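Local coordinates for Mll7089 protein (Mesorhizobium loti, PDB 2OZ8) that probably binds magnesium and may act as a hydro-lyase, as expected for an enolase-superfamily protein resembling mandelate racemase, though its actual reaction is unknown, at residues N322-R334 with R343-R355. Sequence-based numbering, arbitrary orientation.
Sequences NFDHLVEQPIEIR and RPGHGLVLSEKAR
A single antiparallel beta bridge, Val327 with Leu350, pairs the loop after barrel strand 313-318 with the segment leading into helix 352-357, where the barrel of this enolase-superfamily protein meets its N-terminal sheet. Two backbone bonds frame it: Ser351 N to Leu326 O (2.8 Å), from above the carbonyl plane, and Glu328 N to Val349 O (2.8 Å), nearly along the C=O. Past it, water 2 accepts from Gln329 N and Val349 N, bridging the backbones. There the Gln329 amide stacks on the Arg343 guanidinium, planes 10° apart, with Gln329 CG 3.4 Å from NH1 of Arg343. A chi3 bend (-112°) turns that guanidinium against Gln329 CG, with NH1 making a weak bond to Gln329 O (3.3 Å). A leucine in place of Arg343 would probably leave the Gln329 amide without its flat partner. On the buried side, Ile331 CD1 meets Leu348 CD2 (4.0 Å), the side chains crossing at about a right angle. Ser351 is the N-cap of helix 352-357, its OG accepting from Ala354 N (3.0 Å), and water 1 joins that OG to His325 O. Leu350 packs on strand 27-40 of the N-terminal sheet, a junction consistent with the two-domain enolase-superfamily fold.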
ATOM      1  N   ASN A 322      -9.835  26.574  39.710  1.00 38.34           N
ATOM      2  CA  ASN A 322     -10.392  26.817  41.056  1.00 38.41           C
ATOM      3  C   ASN A 322     -11.500  25.806  41.324  1.00 38.18           C
ATOM      4  O   ASN A 322     -12.668  26.150  41.247  1.00 38.98           O
ATOM      5  CB  ASN A 322     -10.909  28.243  41.234  1.00 37.09           C
ATOM      6  CG  ASN A 322     -12.076  28.570  40.295  1.00 40.16           C
ATOM      7  OD1 ASN A 322     -12.133  28.052  39.173  1.00 41.24           O
ATOM      8  ND2 ASN A 322     -13.014  29.439  40.745  1.00 38.45           N
ATOM      9  N   PHE A 323     -11.112  24.576  41.659  1.00 38.15           N
ATOM     10  CA  PHE A 323     -12.028  23.419  41.785  1.00 38.26           C
ATOM     11  C   PHE A 323     -11.977  22.784  43.179  1.00 38.85           C
ATOM     12  O   PHE A 323     -12.839  22.036  43.533  1.00 39.31           O
ATOM     13  CB  PHE A 323     -11.672  22.301  40.755  1.00 36.64           C
ATOM     14  CG  PHE A 323     -11.964  22.642  39.306  1.00 34.44           C
ATOM     15  CD1 PHE A 323     -12.685  23.775  38.953  1.00 35.80           C
ATOM     16  CD2 PHE A 323     -11.532  21.798  38.287  1.00 33.14           C
ATOM     17  CE1 PHE A 323     -12.960  24.081  37.573  1.00 34.71           C
ATOM     18  CE2 PHE A 323     -11.794  22.077  36.944  1.00 34.70           C
ATOM     19  CZ  PHE A 323     -12.529  23.215  36.585  1.00 34.22           C
ATOM     20  N   ASP A 324     -10.955  23.063  43.958  1.00 40.15           N
ATOM     21  CA  ASP A 324     -10.670  22.253  45.132  1.00 42.02           C
ATOM     22  C   ASP A 324     -11.758  22.355  46.209  1.00 43.47           C
ATOM     23  O   ASP A 324     -11.962  21.419  46.994  1.00 44.66           O
ATOM     24  CB  ASP A 324      -9.295  22.636  45.716  1.00 41.84           C
ATOM     25  CG  ASP A 324      -8.115  22.206  44.827  1.00 44.60           C
ATOM     26  OD1 ASP A 324      -8.291  21.778  43.644  1.00 47.11           O
ATOM     27  OD2 ASP A 324      -6.983  22.288  45.324  1.00 47.52           O
ATOM     28  N   HIS A 325     -12.449  23.490  46.255  1.00 43.82           N
ATOM     29  CA  HIS A 325     -13.455  23.724  47.256  1.00 44.54           C
ATOM     30  C   HIS A 325     -14.607  22.695  47.182  1.00 45.20           C
ATOM     31  O   HIS A 325     -15.385  22.509  48.163  1.00 46.82           O
ATOM     32  CB  HIS A 325     -13.991  25.149  47.130  1.00 43.76           C
ATOM     33  CG  HIS A 325     -14.719  25.393  45.857  1.00 45.03           C
ATOM     34  ND1 HIS A 325     -14.078  25.489  44.637  1.00 41.77           N
ATOM     35  CD2 HIS A 325     -16.043  25.550  45.607  1.00 45.64           C
ATOM     36  CE1 HIS A 325     -14.975  25.695  43.693  1.00 41.44           C
ATOM     37  NE2 HIS A 325     -16.175  25.736  44.254  1.00 43.64           N
ATOM     38  N   LEU A 326     -14.710  22.012  46.051  1.00 43.98           N
ATOM     39  CA  LEU A 326     -15.787  21.091  45.866  1.00 43.03           C
ATOM     40  C   LEU A 326     -15.575  19.760  46.589  1.00 43.25           C
ATOM     41  O   LEU A 326     -16.542  19.019  46.779  1.00 43.21           O
ATOM     42  CB  LEU A 326     -16.068  20.861  44.389  1.00 42.86           C
ATOM     43  CG  LEU A 326     -16.545  21.965  43.446  1.00 42.59           C
ATOM     44  CD1 LEU A 326     -16.409  21.490  41.999  1.00 41.65           C
ATOM     45  CD2 LEU A 326     -17.962  22.459  43.703  1.00 40.89           C
ATOM     46  N   VAL A 327     -14.345  19.447  46.996  1.00 42.87           N
ATOM     47  CA  VAL A 327     -14.060  18.139  47.599  1.00 42.93           C
ATOM     48  C   VAL A 327     -13.354  18.277  48.957  1.00 45.25           C
ATOM     49  O   VAL A 327     -12.751  19.327  49.249  1.00 45.48           O
ATOM     50  CB  VAL A 327     -13.153  17.262  46.681  1.00 42.81           C
ATOM     51  CG1 VAL A 327     -13.953  16.597  45.517  1.00 39.96           C
ATOM     52  CG2 VAL A 327     -11.939  18.077  46.204  1.00 41.14           C
ATOM     53  N   GLU A 328     -13.388  17.212  49.768  1.00 46.45           N
ATOM     54  CA  GLU A 328     -12.791  17.248  51.115  1.00 48.09           C
ATOM     55  C   GLU A 328     -11.300  17.351  51.039  1.00 48.08           C
ATOM     56  O   GLU A 328     -10.745  18.268  51.618  1.00 48.84           O
ATOM     57  CB  GLU A 328     -13.219  16.052  51.972  1.00 47.41           C
ATOM     58  CG  GLU A 328     -14.714  16.079  52.265  1.00 49.49           C
ATOM     59  CD  GLU A 328     -15.248  14.872  53.007  1.00 52.33           C
ATOM     60  OE1 GLU A 328     -14.524  13.833  53.175  1.00 55.76           O
ATOM     61  OE2 GLU A 328     -16.436  14.981  53.423  1.00 58.51           O
ATOM     62  N   GLN A 329     -10.649  16.420  50.342  1.00 48.38           N
ATOM     63  CA  GLN A 329      -9.207  16.517  50.062  1.00 48.90           C
ATOM     64  C   GLN A 329      -8.839  16.219  48.615  1.00 48.32           C
ATOM     65  O   GLN A 329      -8.964  15.077  48.138  1.00 49.35           O
ATOM     66  CB  GLN A 329      -8.341  15.664  51.012  1.00 48.70           C
ATOM     67  CG  GLN A 329      -8.972  14.401  51.383  1.00 50.93           C
ATOM     68  CD  GLN A 329      -8.424  13.772  52.636  1.00 52.98           C
ATOM     69  OE1 GLN A 329      -7.232  13.862  52.935  1.00 55.77           O
ATOM     70  NE2 GLN A 329      -9.298  13.100  53.368  1.00 52.08           N
ATOM     71  N   PRO A 330      -8.312  17.230  47.940  1.00 47.12           N
ATOM     72  CA  PRO A 330      -7.905  17.166  46.542  1.00 46.33           C
ATOM     73  C   PRO A 330      -6.668  16.289  46.437  1.00 45.20           C
ATOM     74  O   PRO A 330      -6.067  15.979  47.470  1.00 45.03           O
ATOM     75  CB  PRO A 330      -7.546  18.629  46.208  1.00 46.85           C
ATOM     76  CG  PRO A 330      -7.205  19.246  47.520  1.00 47.36           C
ATOM     77  CD  PRO A 330      -8.033  18.534  48.563  1.00 46.58           C
ATOM     78  N   ILE A 331      -6.306  15.901  45.211  1.00 43.76           N
ATOM     79  CA  ILE A 331      -5.103  15.136  44.937  1.00 43.01           C
ATOM     80  C   ILE A 331      -3.830  15.917  45.259  1.00 43.18           C
ATOM     81  O   ILE A 331      -3.625  16.999  44.745  1.00 42.30           O
ATOM     82  CB  ILE A 331      -5.047  14.670  43.414  1.00 43.32           C
ATOM     83  CG1 ILE A 331      -6.219  13.725  43.059  1.00 43.56           C
ATOM     84  CG2 ILE A 331      -3.682  14.019  43.064  1.00 39.64           C
ATOM     85  CD1 ILE A 331      -6.515  12.569  44.121  1.00 41.38           C
ATOM     86  N   GLU A 332      -2.963  15.345  46.082  1.00 43.53           N
ATOM     87  CA  GLU A 332      -1.668  15.937  46.360  1.00 45.26           C
ATOM     88  C   GLU A 332      -0.753  16.088  45.106  1.00 44.68           C
ATOM     89  O   GLU A 332      -0.497  15.124  44.386  1.00 43.34           O
ATOM     90  CB  GLU A 332      -0.923  15.112  47.424  1.00 45.41           C
ATOM     91  CG  GLU A 332       0.309  15.837  47.989  1.00 46.22           C
ATOM     92  CD  GLU A 332       1.092  15.024  49.006  1.00 49.18           C
ATOM     93  OE1 GLU A 332       0.734  13.846  49.267  1.00 52.86           O
ATOM     94  OE2 GLU A 332       2.114  15.563  49.543  1.00 58.72           O
ATOM     95  N   ILE A 333      -0.258  17.299  44.881  1.00 44.44           N
ATOM     96  CA  ILE A 333       0.837  17.499  43.962  1.00 44.55           C
ATOM     97  C   ILE A 333       1.945  18.235  44.707  1.00 46.11           C
ATOM     98  O   ILE A 333       1.758  19.374  45.142  1.00 45.61           O
ATOM     99  CB  ILE A 333       0.421  18.303  42.712  1.00 44.11           C
ATOM    100  CG1 ILE A 333      -0.644  17.545  41.900  1.00 42.44           C
ATOM    101  CG2 ILE A 333       1.671  18.622  41.903  1.00 41.51           C
ATOM    102  CD1 ILE A 333      -1.167  18.280  40.613  1.00 43.24           C
ATOM    103  N   ARG A 334       3.093  17.582  44.846  1.00 48.12           N
ATOM    104  CA  ARG A 334       4.214  18.116  45.636  1.00 50.99           C
ATOM    105  C   ARG A 334       5.502  18.035  44.866  1.00 49.97           C
ATOM    106  O   ARG A 334       5.891  16.947  44.432  1.00 50.62           O
ATOM    107  CB  ARG A 334       4.376  17.335  46.948  1.00 51.01           C
ATOM    108  CG  ARG A 334       5.673  17.677  47.709  1.00 53.91           C
ATOM    109  CD  ARG A 334       5.632  17.236  49.211  1.00 55.97           C
ATOM    110  NE  ARG A 334       5.055  15.889  49.347  1.00 66.65           N
ATOM    111  CZ  ARG A 334       5.776  14.765  49.367  1.00 68.72           C
ATOM    112  NH1 ARG A 334       7.102  14.828  49.277  1.00 67.73           N
ATOM    113  NH2 ARG A 334       5.168  13.582  49.475  1.00 69.54           N
ATOM    114  N   ARG A 343      -6.196   6.323  50.029  1.00 47.42           N
ATOM    115  CA  ARG A 343      -7.574   6.231  50.481  1.00 45.82           C
ATOM    116  C   ARG A 343      -8.343   5.288  49.541  1.00 45.04           C
ATOM    117  O   ARG A 343      -7.849   4.983  48.467  1.00 45.57           O
ATOM    118  CB  ARG A 343      -8.203   7.627  50.448  1.00 45.54           C
ATOM    119  CG  ARG A 343      -7.615   8.656  51.457  1.00 45.28           C
ATOM    120  CD  ARG A 343      -8.167  10.068  51.163  1.00 45.06           C
ATOM    121  NE  ARG A 343      -7.047  10.853  50.689  1.00 45.21           N
ATOM    122  CZ  ARG A 343      -7.061  11.734  49.710  1.00 47.36           C
ATOM    123  NH1 ARG A 343      -8.158  12.022  49.023  1.00 46.09           N
ATOM    124  NH2 ARG A 343      -5.929  12.345  49.426  1.00 49.73           N
ATOM    125  N   PRO A 344      -9.531   4.786  49.951  1.00 44.19           N
ATOM    126  CA  PRO A 344     -10.295   3.977  48.997  1.00 41.98           C
ATOM    127  C   PRO A 344     -10.932   4.783  47.895  1.00 39.89           C
ATOM    128  O   PRO A 344     -11.162   5.985  48.056  1.00 38.64           O
ATOM    129  CB  PRO A 344     -11.384   3.329  49.868  1.00 42.57           C
ATOM    130  CG  PRO A 344     -11.547   4.244  51.039  1.00 43.56           C
ATOM    131  CD  PRO A 344     -10.174   4.809  51.293  1.00 44.44           C
ATOM    132  N   GLY A 345     -11.233   4.113  46.782  1.00 37.51           N
ATOM    133  CA  GLY A 345     -11.697   4.817  45.610  1.00 35.09           C
ATOM    134  C   GLY A 345     -10.595   5.653  44.989  1.00 34.29           C
ATOM    135  O   GLY A 345      -9.372   5.353  45.119  1.00 32.82           O
ATOM    136  N   HIS A 346     -11.022   6.681  44.273  1.00 34.03           N
ATOM    137  CA  HIS A 346     -10.085   7.623  43.697  1.00 34.74           C
ATOM    138  C   HIS A 346      -9.651   8.689  44.722  1.00 35.34           C
ATOM    139  O   HIS A 346      -8.821   9.530  44.426  1.00 35.13           O
ATOM    140  CB  HIS A 346     -10.581   8.238  42.372  1.00 34.35           C
ATOM    141  CG  HIS A 346     -11.969   8.799  42.403  1.00 35.49           C
ATOM    142  ND1 HIS A 346     -12.444   9.604  43.421  1.00 36.58           N
ATOM    143  CD2 HIS A 346     -12.979   8.698  41.502  1.00 36.26           C
ATOM    144  CE1 HIS A 346     -13.685   9.974  43.142  1.00 38.11           C
ATOM    145  NE2 HIS A 346     -14.039   9.423  41.989  1.00 38.23           N
ATOM    146  N   GLY A 347     -10.234   8.627  45.924  1.00 36.46           N
ATOM    147  CA  GLY A 347      -9.892   9.506  47.048  1.00 36.43           C
ATOM    148  C   GLY A 347     -10.622  10.831  47.004  1.00 37.76           C
ATOM    149  O   GLY A 347     -10.351  11.689  47.819  1.00 38.52           O
ATOM    150  N   LEU A 348     -11.512  11.052  46.028  1.00 38.10           N
ATOM    151  CA  LEU A 348     -12.215  12.332  45.979  1.00 37.12           C
ATOM    152  C   LEU A 348     -13.591  12.128  46.572  1.00 37.29           C
ATOM    153  O   LEU A 348     -14.349  11.236  46.167  1.00 35.82           O
ATOM    154  CB  LEU A 348     -12.250  12.966  44.575  1.00 36.33           C
ATOM    155  CG  LEU A 348     -10.884  13.249  43.902  1.00 38.68           C
ATOM    156  CD1 LEU A 348     -11.061  13.496  42.402  1.00 35.48           C
ATOM    157  CD2 LEU A 348     -10.008  14.395  44.595  1.00 36.19           C
ATOM    158  N   VAL A 349     -13.893  12.946  47.577  1.00 37.81           N
ATOM    159  CA  VAL A 349     -15.221  12.929  48.217  1.00 37.06           C
ATOM    160  C   VAL A 349     -15.763  14.325  48.249  1.00 36.93           C
ATOM    161  O   VAL A 349     -15.092  15.227  48.684  1.00 37.30           O
ATOM    162  CB  VAL A 349     -15.192  12.353  49.686  1.00 37.22           C
ATOM    163  CG1 VAL A 349     -16.606  12.400  50.285  1.00 35.82           C
ATOM    164  CG2 VAL A 349     -14.630  10.940  49.727  1.00 32.78           C
ATOM    165  N   LEU A 350     -16.989  14.486  47.800  1.00 38.51           N
ATOM    166  CA  LEU A 350     -17.622  15.781  47.670  1.00 40.77           C
ATOM    167  C   LEU A 350     -17.729  16.489  49.027  1.00 42.92           C
ATOM    168  O   LEU A 350     -17.985  15.845  50.052  1.00 44.58           O
ATOM    169  CB  LEU A 350     -18.992  15.563  47.091  1.00 40.66           C
ATOM    170  CG  LEU A 350     -19.600  16.633  46.220  1.00 41.45           C
ATOM    171  CD1 LEU A 350     -18.711  16.923  45.046  1.00 37.52           C
ATOM    172  CD2 LEU A 350     -20.946  16.075  45.781  1.00 43.91           C
ATOM    173  N   SER A 351     -17.493  17.791  49.061  1.00 44.43           N
ATOM    174  CA  SER A 351     -17.525  18.511  50.324  1.00 46.08           C
ATOM    175  C   SER A 351     -18.980  18.850  50.652  1.00 47.55           C
ATOM    176  O   SER A 351     -19.704  19.412  49.839  1.00 47.38           O
ATOM    177  CB  SER A 351     -16.653  19.746  50.220  1.00 46.00           C
ATOM    178  OG  SER A 351     -17.039  20.781  51.100  1.00 47.87           O
ATOM    179  N   GLU A 352     -19.428  18.462  51.833  1.00 50.13           N
ATOM    180  CA  GLU A 352     -20.811  18.766  52.231  1.00 52.52           C
ATOM    181  C   GLU A 352     -21.035  20.276  52.367  1.00 53.14           C
ATOM    182  O   GLU A 352     -22.077  20.791  51.932  1.00 51.65           O
ATOM    183  CB  GLU A 352     -21.252  17.956  53.466  1.00 52.40           C
ATOM    184  CG  GLU A 352     -21.233  16.411  53.211  1.00 54.01           C
ATOM    185  CD  GLU A 352     -22.230  15.921  52.133  1.00 55.62           C
ATOM    186  OE1 GLU A 352     -23.271  16.579  51.942  1.00 55.11           O
ATOM    187  OE2 GLU A 352     -21.991  14.855  51.497  1.00 54.95           O
ATOM    188  N   LYS A 353     -20.036  20.981  52.899  1.00 55.08           N
ATOM    189  CA  LYS A 353     -20.113  22.433  52.925  1.00 58.56           C
ATOM    190  C   LYS A 353     -20.296  22.954  51.511  1.00 58.53           C
ATOM    191  O   LYS A 353     -21.143  23.828  51.268  1.00 59.90           O
ATOM    192  CB  LYS A 353     -18.872  23.057  53.556  1.00 59.62           C
ATOM    193  CG  LYS A 353     -18.756  22.833  55.073  1.00 62.64           C
ATOM    194  CD  LYS A 353     -17.355  23.252  55.630  1.00 62.72           C
ATOM    195  CE  LYS A 353     -17.123  22.652  57.054  1.00 65.66           C
ATOM    196  NZ  LYS A 353     -15.663  22.519  57.390  1.00 68.16           N
ATOM    197  N   ALA A 354     -19.535  22.401  50.569  1.00 58.29           N
ATOM    198  CA  ALA A 354     -19.611  22.827  49.166  1.00 57.82           C
ATOM    199  C   ALA A 354     -20.953  22.567  48.518  1.00 57.12           C
ATOM    200  O   ALA A 354     -21.478  23.448  47.869  1.00 56.50           O
ATOM    201  CB  ALA A 354     -18.474  22.207  48.329  1.00 58.83           C
ATOM    202  N   ARG A 355     -21.502  21.366  48.692  1.00 56.77           N
ATOM    203  CA  ARG A 355     -22.841  21.059  48.224  1.00 57.84           C
ATOM    204  C   ARG A 355     -23.949  22.016  48.758  1.00 58.15           C
ATOM    205  O   ARG A 355     -25.020  22.135  48.143  1.00 58.57           O
ATOM    206  CB  ARG A 355     -23.172  19.608  48.556  1.00 57.84           C
ATOM    207  CG  ARG A 355     -24.522  19.117  47.987  1.00 60.70           C
ATOM    208  CD  ARG A 355     -24.969  17.771  48.561  1.00 60.10           C
ATOM    209  NE  ARG A 355     -24.069  16.690  48.154  1.00 65.52           N
ATOM    210  CZ  ARG A 355     -23.796  15.635  48.912  1.00 68.09           C
ATOM    211  NH1 ARG A 355     -24.364  15.521  50.110  1.00 71.21           N
ATOM    212  NH2 ARG A 355     -22.957  14.698  48.491  1.00 68.15           N
TER
HETATM  213  O   HOH W   1     -14.361  22.656  50.771  1.00 51.69           O
HETATM  214  O   HOH W   2     -11.907  14.266  48.928  1.00 42.65           O